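Aldehyde dehydrogenase A (Escherichia coli, PDB 2HG2) oxidises L-lactaldehyde to L-lactate irreversibly with NAD(+), also acts efficiently on glycolaldehyde, and works as a homotetramer in the breakdown of L-fucose and L-rhamnose. Local coordinates at residues 175-180 and 204-209. Numbering follows the deposited sequence.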
# COMPACT_ATOMS: atom_id res chain seq x y z
N ILE A 175 -27.71 -12.83 8.72
CA ILE A 175 -27.97 -13.14 7.32
C ILE A 175 -29.39 -13.62 7.03
O ILE A 175 -29.99 -14.35 7.83
CB ILE A 175 -26.97 -14.22 6.84
CG1 ILE A 175 -25.59 -13.57 6.65
CG2 ILE A 175 -27.47 -14.90 5.58
CD1 ILE A 175 -24.46 -14.56 6.56
N LYS A 176 -29.93 -13.18 5.90
CA LYS A 176 -31.25 -13.62 5.46
C LYS A 176 -31.08 -14.27 4.10
O LYS A 176 -30.75 -13.60 3.12
CB LYS A 176 -32.25 -12.47 5.31
CG LYS A 176 -33.64 -13.00 4.89
CD LYS A 176 -34.62 -11.91 4.50
CE LYS A 176 -34.55 -11.59 3.01
NZ LYS A 176 -34.97 -12.75 2.17
N PRO A 177 -31.28 -15.59 4.02
CA PRO A 177 -31.14 -16.29 2.74
C PRO A 177 -32.32 -15.92 1.87
O PRO A 177 -33.30 -15.36 2.37
CB PRO A 177 -31.21 -17.77 3.12
CG PRO A 177 -31.22 -17.80 4.65
CD PRO A 177 -31.78 -16.48 5.07
N SER A 178 -32.24 -16.22 0.58
CA SER A 178 -33.36 -15.97 -0.30
C SER A 178 -34.41 -16.99 0.14
O SER A 178 -34.05 -18.11 0.50
CB SER A 178 -32.99 -16.25 -1.76
OG SER A 178 -34.16 -16.34 -2.55
N GLU A 179 -35.68 -16.60 0.11
CA GLU A 179 -36.74 -17.51 0.51
C GLU A 179 -36.82 -18.72 -0.44
O GLU A 179 -37.44 -19.72 -0.10
CB GLU A 179 -38.08 -16.78 0.54
CG GLU A 179 -38.52 -16.27 -0.82
CD GLU A 179 -39.69 -15.30 -0.73
OE1 GLU A 179 -39.51 -14.21 -0.15
OE2 GLU A 179 -40.79 -15.64 -1.23
N PHE A 180 -36.21 -18.62 -1.61
CA PHE A 180 -36.23 -19.72 -2.58
C PHE A 180 -35.14 -20.75 -2.31
O PHE A 180 -35.26 -21.90 -2.72
CB PHE A 180 -36.03 -19.21 -4.01
CG PHE A 180 -37.03 -18.18 -4.43
CD1 PHE A 180 -38.39 -18.46 -4.39
CD2 PHE A 180 -36.62 -16.93 -4.87
CE1 PHE A 180 -39.33 -17.50 -4.77
CE2 PHE A 180 -37.54 -15.97 -5.26
CZ PHE A 180 -38.90 -16.25 -5.21
N LEU A 204 -28.94 -16.28 11.56
CA LEU A 204 -29.68 -16.56 10.33
C LEU A 204 -31.17 -16.34 10.56
O LEU A 204 -31.79 -17.05 11.35
CB LEU A 204 -29.44 -18.02 9.91
CG LEU A 204 -30.05 -18.49 8.57
CD1 LEU A 204 -29.32 -17.81 7.42
CD2 LEU A 204 -29.90 -20.00 8.44
N VAL A 205 -31.75 -15.35 9.88
CA VAL A 205 -33.18 -15.09 10.01
C VAL A 205 -33.84 -15.42 8.67
O VAL A 205 -33.28 -15.16 7.61
CB VAL A 205 -33.46 -13.62 10.40
CG1 VAL A 205 -32.89 -13.34 11.78
CG2 VAL A 205 -32.88 -12.66 9.37
N LEU A 206 -35.04 -16.00 8.73
CA LEU A 206 -35.76 -16.43 7.54
C LEU A 206 -37.05 -15.66 7.29
O LEU A 206 -37.78 -15.35 8.23
CB LEU A 206 -36.07 -17.92 7.64
CG LEU A 206 -34.87 -18.82 7.90
CD1 LEU A 206 -35.35 -20.22 8.29
CD2 LEU A 206 -33.99 -18.86 6.67
N GLY A 207 -37.33 -15.38 6.03
CA GLY A 207 -38.54 -14.65 5.69
C GLY A 207 -38.48 -14.00 4.32
O GLY A 207 -37.63 -14.33 3.50
N ARG A 208 -39.38 -13.05 4.09
CA ARG A 208 -39.45 -12.35 2.81
C ARG A 208 -38.67 -11.04 2.87
O ARG A 208 -38.36 -10.54 3.96
CB ARG A 208 -40.90 -12.05 2.46
CG ARG A 208 -41.80 -13.28 2.46
CD ARG A 208 -43.24 -12.89 2.18
NE ARG A 208 -43.69 -11.86 3.11
CZ ARG A 208 -44.83 -11.19 2.98
NH1 ARG A 208 -45.64 -11.44 1.96
NH2 ARG A 208 -45.16 -10.26 3.87
N GLY A 209 -38.36 -10.49 1.70
CA GLY A 209 -37.61 -9.25 1.64
C GLY A 209 -38.41 -8.10 2.22
O GLY A 209 -37.88 -7.24 2.92
O HOH W 1 -35.63 -16.39 3.85
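Lys176 sends its side chain alongside the 205-209 backbone, its CG lying 3.5 Å from Val205 O and its CD and CE against the carbonyl of Arg208; the chain also touches Val212 and Leu216 of helix 209-218. CG stands anti to the backbone N (chi1 -179°), and bends at chi3 and chi4 then turn the ammonium group back over its own chain. There NZ donates to Pro177 O at 3.1 Å, tilted out of the carbonyl plane, and more weakly to Gly207 O at 3.4 Å. Water 1 ties the same two residues together, giving a hydrogen to Pro177 O and accepting from Gly207 N. An alanine in place of Lys176 would probably deprive Pro177 O and Gly207 O of their shared donor and open a gap beside Val212 and Leu216.

Strands 172-176 and 202-204 run parallel, joined through helix 183-195 as a beta-alpha-beta unit of the Rossmann-like NAD(+)-binding domain of aldehyde dehydrogenases, and the contact lies at their C-terminal ends and the loops beyond; Lys176, Pro177, Ser178 and Glu179 all bind the cofactor. Val205 N donates to Ile175 O at 2.9 Å, within the parallel bridge between Ile175 and Leu204. The rigid ring of Pro177 suits a turn out of the strand and offers an apolar flank: CG presses tightly on Leu204 CD1 at 3.4 Å and meets CD2 of Leu206, whose side chain crosses it at about a right angle. Leu204 CD1 also reaches Ile175 CG2, and the leucine packs on helix 183-195. Gly207 adopts backbone angles that would jam any CB against the preceding carbonyl. Near the start of helix 209-218, Glu179 crosses Arg208 obliquely, OE1 3.6 Å from the aliphatic CG, with carboxylate and guanidinium planes 27° apart; OE1 lies 5.8 Å from Arg208 NE, so any attraction is probably long-range.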